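Local coordinates for protein malate synthase (Haloferax volcanii, PDB 3OYZ) that catalyses the magnesium-dependent Claisen condensation of acetyl-CoA with glyoxylate and hydrolyses the malyl-CoA formed, giving malate in the glyoxylate cycle, at residues R59-G62 with A63-V67; A208-E211 with L212-N215. All coordinates share one frame; numbering follows the deposited sequence.

Contact 1. Residues R59-G62 with A63-V67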
loop_
_atom_site.group_PDB
_atom_site.type_symbol
_atom_site.label_atom_id
_atom_site.label_comp_id
_atom_site.label_asym_id
_atom_site.label_seq_id
_atom_site.Cartn_x
_atom_site.Cartn_y
_atom_site.Cartn_z
ATOM N N ARG A 59 26.323 23.074 14.166
ATOM C CA ARG A 59 24.933 23.494 13.948
ATOM C C ARG A 59 24.626 24.815 14.600
ATOM O O ARG A 59 23.775 25.567 14.134
ATOM C CB ARG A 59 23.948 22.436 14.497
ATOM C CG ARG A 59 23.849 21.251 13.520
ATOM C CD ARG A 59 23.027 20.071 14.162
ATOM N NE ARG A 59 22.933 19.031 13.141
ATOM C CZ ARG A 59 22.738 17.743 13.349
ATOM N NH1 ARG A 59 22.497 17.317 14.568
ATOM N NH2 ARG A 59 22.708 16.910 12.315
ATOM N N ASP A 60 25.324 25.122 15.690
ATOM C CA ASP A 60 25.184 26.476 16.210
ATOM C C ASP A 60 25.701 27.557 15.267
ATOM O O ASP A 60 25.050 28.584 15.060
ATOM C CB ASP A 60 25.852 26.555 17.579
ATOM C CG ASP A 60 25.010 25.855 18.649
ATOM O OD1 ASP A 60 25.589 25.337 19.621
ATOM O OD2 ASP A 60 23.766 25.757 18.499
ATOM N N GLU A 61 26.812 27.263 14.609
ATOM C CA GLU A 61 27.357 28.199 13.613
ATOM C C GLU A 61 26.474 28.191 12.369
ATOM O O GLU A 61 26.116 29.248 11.825
ATOM C CB GLU A 61 28.804 27.838 13.271
ATOM C CG GLU A 61 29.419 28.797 12.219
ATOM C CD GLU A 61 30.887 28.483 11.891
ATOM O OE1 GLU A 61 31.525 27.575 12.468
ATOM O OE2 GLU A 61 31.422 29.146 10.980
ATOM N N GLY A 62 25.978 26.994 12.026
ATOM C CA GLY A 62 24.964 26.892 10.963
ATOM C C GLY A 62 23.758 27.770 11.171
ATOM O O GLY A 62 23.277 28.379 10.260
ATOM N N ALA A 63 23.220 27.920 12.375
ATOM C CA ALA A 63 22.024 28.745 12.470
ATOM C C ALA A 63 22.313 30.240 12.352
ATOM O O ALA A 63 21.452 31.032 11.928
ATOM C CB ALA A 63 21.337 28.475 13.816
ATOM N N GLU A 64 23.499 30.633 12.834
ATOM C CA GLU A 64 24.002 32.014 12.527
ATOM C C GLU A 64 24.186 32.234 11.036
ATOM O O GLU A 64 23.665 33.218 10.498
ATOM C CB GLU A 64 25.265 32.379 13.334
ATOM C CG GLU A 64 24.839 32.681 14.767
ATOM C CD GLU A 64 25.965 32.438 15.770
ATOM O OE1 GLU A 64 27.069 31.991 15.355
ATOM O OE2 GLU A 64 25.740 32.668 16.986
ATOM N N ASN A 65 24.755 31.231 10.365
ATOM C CA ASN A 65 24.956 31.345 8.917
ATOM C C ASN A 65 23.647 31.522 8.217
ATOM O O ASN A 65 23.538 32.342 7.287
ATOM C CB ASN A 65 25.708 30.137 8.342
ATOM C CG ASN A 65 27.156 30.176 8.706
ATOM O OD1 ASN A 65 27.547 31.178 9.275
ATOM N ND2 ASN A 65 27.909 29.093 8.553
ATOM N N ILE A 66 22.637 30.753 8.665
ATOM C CA ILE A 66 21.306 30.942 8.112
ATOM C C ILE A 66 20.805 32.354 8.252
ATOM O O ILE A 66 20.241 32.945 7.329
ATOM C CB ILE A 66 20.227 29.961 8.820
ATOM C CG1 ILE A 66 20.449 28.545 8.319
ATOM C CG2 ILE A 66 18.831 30.437 8.461
ATOM C CD1 ILE A 66 19.754 27.374 9.217
ATOM N N VAL A 67 20.903 32.914 9.443
ATOM C CA VAL A 67 20.451 34.305 9.597
ATOM C C VAL A 67 21.231 35.284 8.680
ATOM O O VAL A 67 20.653 36.127 7.984
ATOM C CB VAL A 67 20.564 34.840 11.038
ATOM C CG1 VAL A 67 20.264 36.370 11.080
ATOM C CG2 VAL A 67 19.627 34.136 11.972
#
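From R59 to A63 and from E61 to N65 the backbone makes the first alpha-helical turns of helix 59-73, the helix that links strand 45-49 to strand 80-81 in a beta-alpha-beta unit of the TIM barrel. A63 N donates to R59 O at 3.0 Å, bent to 141°. The next bond is weak, E64 N to D60 O at 3.4 Å; the two after it are shorter, with N65 N to E61 O at 2.8 Å and I66 N to G62 O at 2.9 Å. The same G62 O is also flanked by the I66 side chain, whose CG1 lies 3.4 Å from G62 O; the I66 side chain also touches I105 of helix 92-105. On another face of the helix, E61 and N65 act together. With CG of N65 anti to its carbonyl carbon (chi1 -74°), the amide folds back over the turn below, and its CG sits 3.4 Å from E61 O. E61 stretches out fully extended, its carboxylate plane turned 73° from that amide. Both polar ends find the same hydroxyl: S27 OG bonds to E61 OE2 and to N65 ND2, and ND2 also donates to T19 O. A leucine in place of N65 would probably leave T19 O without this donor and S27 held by E61 with less restraint. R59, in the first turn, has a long, weak ion pair with D52, a magnesium-binding residue. Along the flank of N65, the nearest side-chain approach to E61 is ND2 to CG, at 4.0 Å.

Contact 2. Residues A208-E211 with L212-N215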
loop_
_atom_site.group_PDB
_atom_site.type_symbol
_atom_site.label_atom_id
_atom_site.label_comp_id
_atom_site.label_asym_id
_atom_site.label_seq_id
_atom_site.Cartn_x
_atom_site.Cartn_y
_atom_site.Cartn_z
ATOM N N ALA A 208 12.772 1.015 -2.600
ATOM C CA ALA A 208 11.942 1.964 -3.332
ATOM C C ALA A 208 10.688 2.482 -2.582
ATOM O O ALA A 208 10.159 3.562 -2.924
ATOM C CB ALA A 208 11.587 1.310 -4.681
ATOM N N TRP A 209 10.239 1.737 -1.565
ATOM C CA TRP A 209 9.041 2.078 -0.719
ATOM C C TRP A 209 7.880 2.690 -1.498
ATOM O O TRP A 209 7.403 3.788 -1.180
ATOM C CB TRP A 209 9.485 3.097 0.334
ATOM C CG TRP A 209 10.553 2.614 1.253
ATOM C CD1 TRP A 209 11.809 3.114 1.429
ATOM C CD2 TRP A 209 10.370 1.580 2.228
ATOM N NE1 TRP A 209 12.413 2.439 2.446
ATOM C CE2 TRP A 209 11.554 1.494 2.964
ATOM C CE3 TRP A 209 9.281 0.759 2.569
ATOM C CZ2 TRP A 209 11.729 0.557 4.005
ATOM C CZ3 TRP A 209 9.429 -0.139 3.636
ATOM C CH2 TRP A 209 10.662 -0.248 4.323
ATOM N N PRO A 210 7.349 1.949 -2.479
ATOM C CA PRO A 210 6.219 2.528 -3.231
ATOM C C PRO A 210 5.037 2.875 -2.363
ATOM O O PRO A 210 4.377 3.882 -2.599
ATOM C CB PRO A 210 5.783 1.401 -4.213
ATOM C CG PRO A 210 6.504 0.151 -3.755
ATOM C CD PRO A 210 7.652 0.540 -2.825
ATOM N N GLU A 211 4.733 2.040 -1.368
ATOM C CA GLU A 211 3.572 2.320 -0.493
ATOM C C GLU A 211 3.727 3.558 0.354
ATOM O O GLU A 211 2.745 4.296 0.542
ATOM C CB GLU A 211 3.219 1.164 0.463
ATOM C CG GLU A 211 2.939 -0.157 -0.274
ATOM C CD GLU A 211 4.196 -0.973 -0.611
ATOM O OE1 GLU A 211 5.354 -0.491 -0.391
ATOM O OE2 GLU A 211 4.022 -2.090 -1.159
ATOM N N LEU A 212 4.947 3.819 0.823
ATOM C CA LEU A 212 5.162 5.064 1.549
ATOM C C LEU A 212 4.801 6.269 0.687
ATOM O O LEU A 212 4.161 7.182 1.164
ATOM C CB LEU A 212 6.598 5.193 2.054
ATOM C CG LEU A 212 6.972 6.521 2.676
ATOM C CD1 LEU A 212 6.159 6.975 3.916
ATOM C CD2 LEU A 212 8.495 6.694 2.853
ATOM N N ARG A 213 5.237 6.255 -0.567
ATOM C CA ARG A 213 5.032 7.365 -1.476
ATOM C C ARG A 213 3.566 7.469 -1.853
ATOM O O ARG A 213 3.028 8.574 -1.800
ATOM C CB ARG A 213 5.927 7.134 -2.719
ATOM C CG ARG A 213 7.434 7.305 -2.441
ATOM C CD ARG A 213 8.206 7.246 -3.788
ATOM N NE ARG A 213 8.477 5.862 -4.131
ATOM C CZ ARG A 213 8.360 5.271 -5.314
ATOM N NH1 ARG A 213 8.021 5.910 -6.438
ATOM N NH2 ARG A 213 8.713 3.995 -5.360
ATOM N N HIS A 214 2.913 6.321 -2.069
ATOM C CA HIS A 214 1.472 6.298 -2.215
ATOM C C HIS A 214 0.743 6.962 -1.035
ATOM O O HIS A 214 -0.100 7.854 -1.229
ATOM C CB HIS A 214 0.881 4.900 -2.436
ATOM C CG HIS A 214 -0.618 4.900 -2.500
ATOM N ND1 HIS A 214 -1.311 5.099 -3.687
ATOM C CD2 HIS A 214 -1.555 4.782 -1.533
ATOM C CE1 HIS A 214 -2.609 4.995 -3.449
ATOM N NE2 HIS A 214 -2.791 4.846 -2.147
ATOM N N ASN A 215 1.054 6.516 0.167
ATOM C CA ASN A 215 0.430 7.087 1.385
ATOM C C ASN A 215 0.714 8.555 1.673
ATOM O O ASN A 215 -0.183 9.235 2.175
ATOM C CB ASN A 215 0.823 6.226 2.587
ATOM C CG ASN A 215 0.320 4.775 2.431
ATOM O OD1 ASN A 215 -0.514 4.452 1.554
ATOM N ND2 ASN A 215 0.999 3.877 3.113
#
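R213 reaches back past the start of helix 210-223 and grips A208 with two nitrogens on a single oxygen. R213 NH2 lies 2.9 Å from A208 O and R213 NE 3.1 Å from it; NE comes in nearly end-on to the carbonyl, NH2 from well above its plane. A bend at chi3 (-85°) swings the guanidinium round to that oxygen, while NH1 is taken up by a salt bridge to D247 and a hydrogen bond to N248. Within the helix, H214 N meets P210 O at 2.9 Å in the carbonyl plane, and N215 N meets E211 O at 2.8 Å; R213 N reaches W209 O only weakly. The polar side-chain ends are satisfied by residues beyond the helix start: N215 ND2 donates to E163 of its own chain, H214 NE2 bonds to E163 of the third subunit, and W209 NE1 bonds to T194. W209 sets its CB 4.0 Å from L212 CB, and its indole meets Y193 edge-to-face. Packing of E211 against its counterpart in the third subunit places this helix start at the trimer interface. W209 in the N-cap position, P210 in the first turn and an arginine tied back to the carbonyl of the residue before the N-cap together form the N-terminus of a TIM-barrel helix.

How the contacts relate
Both contacts are helix beginnings in one TIM barrel, on opposite sides of the chain's centre. Contact 1 comes first along the sequence, opening helix 59-73 after strand 45-49; contact 2 follows much later, opening helix 210-223 between strands 183-188 and 226-229. Their centres are 34 Å apart and their nearest atoms about 20 Å, so they do not touch; what they share is the parallel eight-stranded sheet that their helices surround. Their surroundings differ: no other chain of the assembly touches contact 1, where the side chain of R59 lies about 8 Å from bound acetyl-CoA, whereas contact 2 is approached by both other subunits and takes part in trimer packing.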